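Local atomic coordinates of uncharacterized conserved protein (Methanopyrus kandleri AV19, PDB entry 2QYA), a protein that is of unknown function, belongs to the DUF424 family of conserved proteins and assembles as two chains. Residues Leu31-Lys34 and Gly35-Leu38; Gln64-Glu67 and Asp68-Val72. The protein carries 2 engineered substitutions. All blocks are in the same frame, centred on the assembly; numbering follows the deposited sequence.

Interaction 1: Leu31-Lys34 and Gly35-Leu38; sequences LKYK and GRTL
Y33 swings its ring out at an unusual chi1 of 91°, and R36, with chi1 at -86° and a nearly extended chi2, carries CD along that ring at the end of a tight beta hairpin; the bend at chi3 only redirects the guanidinium beyond it. Both side chains point the same way: Y33 CE1 rests 3.6 Å from R36 CD, the methylene meeting the ring obliquely. Ring and guanidinium planes stand 74° apart, so the two groups do not stack. L99 touches Y33 from within the chain, and P114 of the second subunit packs on the same tyrosine. Swapping Y33 for an alanine would probably strip the R36 methylenes of their apolar neighbour and leave the arginine arm freer to turn. The chain reverses through a type I' turn with K34 and G35 at its corners; at G35 a CB would run into K34 O. R36 N closes the turn onto Y33 O at 2.9 Å, from well above the carbonyl plane, and the return bond from Y33 N to R36 O is weak. L31 and L38 form a hydrogen-bonded antiparallel pair, L38 N reaching L31 O at 2.7 Å, while L31 CD1 sits 4.3 Å from L38 CD2.

Interaction 2: Gln64-Glu67 and Asp68-Val72; sequences QEYE and DEKTV
The ring of Y66 and the aliphatic chain of K70 cross obliquely where helix 52-66 gives way to strand 71-77, and Y66 CD1 lies 3.8 Å from K70 CG. The lysine bends at chi2 (-76°): its first methylenes stay beside the tyrosine while the rest of the chain leads off, carrying NZ to a hydrogen bond with G14 O and into a cation-pi contact with F44 of the second subunit. On the strand side V72 points toward the helix end and sets its CG2 3.8 Å from Y66 CB. The tyrosine ring itself has E65 CG over the centre of one face, and V17 of strand 16-23 touches the side chains of both Y66 and K70, where the helix end lies against the sheet.

The backbone oxygen of Y66 accepts two bonds. K70 N approaches it in the carbonyl plane at 3.0 Å, whereas E69 N comes in from above, 59° out of that plane, at 2.9 Å. One acceptor thus gathers the chain into a compact turn as it leaves the helix. A water spans the same corner, donating a hydrogen bond to E65 O at 2.6 Å and accepting one from D68 N at 3.0 Å.

At the outer edge E67 and D68 lie side by side, pointing the same way, with their carboxylate planes 35° apart and E67 OE2 4.3 Å from D68 OD2. Such a pair of like charges would probably be costly by itself. R112 offers the compensation: it forms a salt bridge to D68 OD1 and a long, weak ion pair with E67, and its positive charge would be expected to ease the repulsion between the two acids.

In the fold
The contacts sit on opposite sides of the chain's centre, their centres about 33 Å apart, and share no strand or helix. Interaction 1 is a surface contact that stays within the two-stranded hairpin; interaction 2 is partly buried, K70 and V72 being its buried members, and joins helix 52-66 to strand 71-77 of the mixed sheet. Their chemistry follows their place: cross-strand backbone bonds with an arginine arm running beside a tyrosine ring in the first, a doubly used carbonyl, a water and two neighbouring acids partly offset by an arginine in the second. Both meet the second subunit: R36 and L38 pack on E69 of the partner chain, a residue of its interaction 2.

Interaction 1: Leu31-Lys34 and Gly35-Leu38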
ATOM      1  N   LEU A  31      21.819   0.028  -0.036  1.00 73.55           N
ATOM      2  CA  LEU A  31      22.012   0.362  -1.431  1.00 74.30           C
ATOM      3  C   LEU A  31      22.095   1.865  -1.574  1.00 74.98           C
ATOM      4  O   LEU A  31      21.262   2.605  -1.036  1.00 75.16           O
ATOM      5  CB  LEU A  31      20.883  -0.196  -2.309  1.00 74.24           C
ATOM      6  CG  LEU A  31      20.435  -1.657  -2.168  1.00 74.25           C
ATOM      7  CD1 LEU A  31      19.255  -1.903  -3.090  1.00 73.29           C
ATOM      8  CD2 LEU A  31      21.568  -2.632  -2.472  1.00 73.67           C
ATOM      9  N   LYS A  32      23.114   2.303  -2.298  1.00 75.48           N
ATOM     10  CA  LYS A  32      23.334   3.714  -2.547  1.00 76.09           C
ATOM     11  C   LYS A  32      22.997   4.014  -3.997  1.00 76.24           C
ATOM     12  O   LYS A  32      23.400   3.276  -4.893  1.00 76.40           O
ATOM     13  CB  LYS A  32      24.785   4.087  -2.230  1.00 75.88           C
ATOM     14  CG  LYS A  32      25.020   4.533  -0.785  1.00 76.38           C
ATOM     15  CD  LYS A  32      26.515   4.712  -0.483  1.00 76.94           C
ATOM     16  CE  LYS A  32      26.792   5.850   0.516  1.00 78.47           C
ATOM     17  NZ  LYS A  32      26.156   5.642   1.863  1.00 79.42           N
ATOM     18  N   TYR A  33      22.233   5.077  -4.232  1.00 76.70           N
ATOM     19  CA  TYR A  33      21.967   5.503  -5.602  1.00 77.14           C
ATOM     20  C   TYR A  33      21.626   6.999  -5.695  1.00 77.17           C
ATOM     21  O   TYR A  33      20.735   7.496  -4.996  1.00 77.01           O
ATOM     22  CB  TYR A  33      20.915   4.593  -6.274  1.00 77.24           C
ATOM     23  CG  TYR A  33      19.479   5.045  -6.130  1.00 77.56           C
ATOM     24  CD1 TYR A  33      18.842   5.039  -4.891  1.00 77.53           C
ATOM     25  CD2 TYR A  33      18.757   5.479  -7.245  1.00 77.45           C
ATOM     26  CE1 TYR A  33      17.529   5.464  -4.765  1.00 77.90           C
ATOM     27  CE2 TYR A  33      17.444   5.904  -7.130  1.00 77.50           C
ATOM     28  CZ  TYR A  33      16.838   5.898  -5.890  1.00 77.55           C
ATOM     29  OH  TYR A  33      15.536   6.321  -5.775  1.00 77.83           O
ATOM     30  N   LYS A  34      22.369   7.695  -6.558  1.00 77.38           N
ATOM     31  CA  LYS A  34      22.304   9.159  -6.723  1.00 77.70           C
ATOM     32  C   LYS A  34      22.196   9.945  -5.406  1.00 77.50           C
ATOM     33  O   LYS A  34      21.350  10.833  -5.263  1.00 77.48           O
ATOM     34  CB  LYS A  34      21.205   9.561  -7.720  1.00 77.80           C
ATOM     35  CG  LYS A  34      21.595   9.374  -9.190  1.00 79.47           C
ATOM     36  CD  LYS A  34      21.094  10.537 -10.071  1.00 80.92           C
ATOM     37  CE  LYS A  34      21.031  10.145 -11.557  1.00 82.66           C
ATOM     38  NZ  LYS A  34      20.719  11.287 -12.504  1.00 81.39           N
ATOM     39  N   GLY A  35      23.065   9.609  -4.453  1.00 77.47           N
ATOM     40  CA  GLY A  35      23.127  10.304  -3.167  1.00 77.34           C
ATOM     41  C   GLY A  35      22.200   9.755  -2.100  1.00 77.53           C
ATOM     42  O   GLY A  35      22.244  10.197  -0.949  1.00 77.18           O
ATOM     43  N   ARG A  36      21.354   8.798  -2.482  1.00 77.91           N
ATOM     44  CA  ARG A  36      20.426   8.161  -1.546  1.00 78.69           C
ATOM     45  C   ARG A  36      21.041   6.972  -0.814  1.00 78.19           C
ATOM     46  O   ARG A  36      22.082   6.441  -1.204  1.00 78.28           O
ATOM     47  CB  ARG A  36      19.139   7.709  -2.250  1.00 78.92           C
ATOM     48  CG  ARG A  36      18.080   8.785  -2.365  1.00 79.90           C
ATOM     49  CD  ARG A  36      16.669   8.196  -2.607  1.00 79.80           C
ATOM     50  NE  ARG A  36      15.942   7.903  -1.367  1.00 81.41           N
ATOM     51  CZ  ARG A  36      15.526   8.819  -0.486  1.00 81.68           C
ATOM     52  NH1 ARG A  36      15.769  10.115  -0.667  1.00 81.39           N
ATOM     53  NH2 ARG A  36      14.873   8.431   0.599  1.00 82.77           N
ATOM     54  N   THR A  37      20.375   6.575   0.265  1.00 77.81           N
ATOM     55  CA  THR A  37      20.723   5.364   1.007  1.00 77.08           C
ATOM     56  C   THR A  37      19.432   4.612   1.219  1.00 76.35           C
ATOM     57  O   THR A  37      18.525   5.100   1.903  1.00 76.39           O
ATOM     58  CB  THR A  37      21.321   5.669   2.395  1.00 76.95           C
ATOM     59  OG1 THR A  37      21.912   6.976   2.401  1.00 77.25           O
ATOM     60  CG2 THR A  37      22.356   4.613   2.780  1.00 76.78           C
ATOM     61  N   LEU A  38      19.328   3.444   0.605  1.00 75.31           N
ATOM     62  CA  LEU A  38      18.224   2.559   0.907  1.00 74.41           C
ATOM     63  C   LEU A  38      18.691   1.500   1.894  1.00 73.10           C
ATOM     64  O   LEU A  38      19.661   0.789   1.656  1.00 72.92           O
ATOM     65  CB  LEU A  38      17.612   1.933  -0.361  1.00 74.52           C
ATOM     66  CG  LEU A  38      16.456   0.929  -0.160  1.00 75.45           C
ATOM     67  CD1 LEU A  38      15.267   1.497   0.641  1.00 75.65           C
ATOM     68  CD2 LEU A  38      15.973   0.321  -1.478  1.00 75.07           C
TER

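Interaction 2: Gln64-Glu67 and Asp68-Val72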
ATOM      1  N   GLN A  64      -5.702 -12.010  -8.597  1.00 41.97           N
ATOM      2  CA  GLN A  64      -7.058 -12.421  -8.885  1.00 43.26           C
ATOM      3  C   GLN A  64      -7.984 -12.280  -7.676  1.00 43.02           C
ATOM      4  O   GLN A  64      -9.148 -11.925  -7.826  1.00 42.90           O
ATOM      5  CB  GLN A  64      -7.111 -13.858  -9.435  1.00 44.78           C
ATOM      6  CG  GLN A  64      -8.477 -14.551  -9.236  1.00 47.87           C
ATOM      7  CD  GLN A  64      -8.913 -15.425 -10.422  1.00 53.53           C
ATOM      8  OE1 GLN A  64      -8.334 -16.492 -10.676  1.00 57.26           O
ATOM      9  NE2 GLN A  64      -9.966 -14.996 -11.119  1.00 50.64           N
ATOM     10  N   GLU A  65      -7.481 -12.565  -6.480  1.00 42.26           N
ATOM     11  CA  GLU A  65      -8.315 -12.457  -5.277  1.00 42.28           C
ATOM     12  C   GLU A  65      -8.926 -11.052  -5.048  1.00 40.74           C
ATOM     13  O   GLU A  65     -10.074 -10.925  -4.598  1.00 39.34           O
ATOM     14  CB  GLU A  65      -7.488 -12.861  -4.060  1.00 41.60           C
ATOM     15  CG  GLU A  65      -8.214 -12.750  -2.747  1.00 44.82           C
ATOM     16  CD  GLU A  65      -7.500 -13.491  -1.604  1.00 46.03           C
ATOM     17  OE1 GLU A  65      -8.032 -13.430  -0.469  1.00 51.23           O
ATOM     18  OE2 GLU A  65      -6.437 -14.142  -1.842  1.00 49.97           O
ATOM     19  N   TYR A  66      -8.138 -10.016  -5.322  1.00 40.23           N
ATOM     20  CA  TYR A  66      -8.509  -8.652  -4.967  1.00 40.41           C
ATOM     21  C   TYR A  66      -8.931  -7.776  -6.139  1.00 40.77           C
ATOM     22  O   TYR A  66      -9.169  -6.587  -5.943  1.00 41.20           O
ATOM     23  CB  TYR A  66      -7.363  -7.996  -4.201  1.00 41.44           C
ATOM     24  CG  TYR A  66      -7.217  -8.607  -2.830  1.00 41.94           C
ATOM     25  CD1 TYR A  66      -8.227  -8.470  -1.877  1.00 41.19           C
ATOM     26  CD2 TYR A  66      -6.123  -9.383  -2.515  1.00 41.87           C
ATOM     27  CE1 TYR A  66      -8.111  -9.067  -0.608  1.00 41.80           C
ATOM     28  CE2 TYR A  66      -6.000  -9.982  -1.245  1.00 42.48           C
ATOM     29  CZ  TYR A  66      -6.989  -9.813  -0.318  1.00 41.47           C
ATOM     30  OH  TYR A  66      -6.864 -10.404   0.920  1.00 45.73           O
ATOM     31  N   GLU A  67      -9.046  -8.379  -7.326  1.00 39.62           N
ATOM     32  CA  GLU A  67      -9.284  -7.671  -8.570  1.00 39.84           C
ATOM     33  C   GLU A  67     -10.551  -6.820  -8.575  1.00 39.46           C
ATOM     34  O   GLU A  67     -10.635  -5.888  -9.360  1.00 39.62           O
ATOM     35  CB  GLU A  67      -9.296  -8.644  -9.765  1.00 39.02           C
ATOM     36  CG  GLU A  67     -10.438  -9.624  -9.675  1.00 40.31           C
ATOM     37  CD  GLU A  67     -10.458 -10.646 -10.786  1.00 44.13           C
ATOM     38  OE1 GLU A  67      -9.575 -10.587 -11.684  1.00 44.45           O
ATOM     39  OE2 GLU A  67     -11.371 -11.512 -10.738  1.00 45.19           O
ATOM     40  N   ASP A  68     -11.530  -7.146  -7.730  1.00 39.64           N
ATOM     41  CA  ASP A  68     -12.770  -6.369  -7.686  1.00 40.36           C
ATOM     42  C   ASP A  68     -12.914  -5.631  -6.367  1.00 40.66           C
ATOM     43  O   ASP A  68     -13.957  -5.054  -6.092  1.00 41.88           O
ATOM     44  CB  ASP A  68     -14.015  -7.249  -7.872  1.00 40.42           C
ATOM     45  CG  ASP A  68     -14.121  -7.868  -9.264  1.00 40.46           C
ATOM     46  OD1 ASP A  68     -13.791  -7.239 -10.274  1.00 42.21           O
ATOM     47  OD2 ASP A  68     -14.583  -9.009  -9.355  1.00 43.42           O
ATOM     48  N   GLU A  69     -11.893  -5.658  -5.528  1.00 40.19           N
ATOM     49  CA  GLU A  69     -12.099  -5.207  -4.167  1.00 40.53           C
ATOM     50  C   GLU A  69     -11.085  -4.225  -3.627  1.00 39.15           C
ATOM     51  O   GLU A  69     -11.421  -3.376  -2.793  1.00 39.04           O
ATOM     52  CB  GLU A  69     -12.210  -6.418  -3.244  1.00 41.81           C
ATOM     53  CG  GLU A  69     -13.656  -6.843  -3.084  1.00 47.45           C
ATOM     54  CD  GLU A  69     -13.829  -8.331  -3.141  1.00 55.37           C
ATOM     55  OE1 GLU A  69     -12.968  -9.045  -2.562  1.00 58.71           O
ATOM     56  OE2 GLU A  69     -14.829  -8.779  -3.767  1.00 58.51           O
ATOM     57  N   LYS A  70      -9.850  -4.335  -4.091  1.00 36.73           N
ATOM     58  CA  LYS A  70      -8.804  -3.519  -3.535  1.00 36.24           C
ATOM     59  C   LYS A  70      -7.865  -3.135  -4.641  1.00 36.37           C
ATOM     60  O   LYS A  70      -7.808  -3.805  -5.679  1.00 36.54           O
ATOM     61  CB  LYS A  70      -8.022  -4.315  -2.453  1.00 35.90           C
ATOM     62  CG  LYS A  70      -8.845  -4.820  -1.273  1.00 33.13           C
ATOM     63  CD  LYS A  70      -9.185  -3.706  -0.304  1.00 32.93           C
ATOM     64  CE  LYS A  70     -10.263  -4.180   0.691  1.00 35.02           C
ATOM     65  NZ  LYS A  70     -10.550  -3.161   1.766  1.00 38.19           N
ATOM     66  N   THR A  71      -7.118  -2.063  -4.418  1.00 37.25           N
ATOM     67  CA  THR A  71      -5.923  -1.786  -5.205  1.00 37.79           C
ATOM     68  C   THR A  71      -4.782  -2.698  -4.728  1.00 38.27           C
ATOM     69  O   THR A  71      -4.533  -2.800  -3.517  1.00 38.46           O
ATOM     70  CB  THR A  71      -5.526  -0.313  -5.108  1.00 37.76           C
ATOM     71  OG1 THR A  71      -6.572   0.459  -5.703  1.00 41.24           O
ATOM     72  CG2 THR A  71      -4.211  -0.031  -5.861  1.00 36.98           C
ATOM     73  N   VAL A  72      -4.097  -3.341  -5.679  1.00 37.65           N
ATOM     74  CA  VAL A  72      -2.950  -4.197  -5.379  1.00 37.20           C
ATOM     75  C   VAL A  72      -1.698  -3.443  -5.812  1.00 37.45           C
ATOM     76  O   VAL A  72      -1.537  -3.117  -7.001  1.00 36.95           O
ATOM     77  CB  VAL A  72      -3.053  -5.588  -6.072  1.00 37.73           C
ATOM     78  CG1 VAL A  72      -1.761  -6.416  -5.887  1.00 36.73           C
ATOM     79  CG2 VAL A  72      -4.271  -6.369  -5.564  1.00 36.38           C
TER
HETATM   80  O   HOH W   1     -11.884  -9.531  -5.929  1.00 39.03           O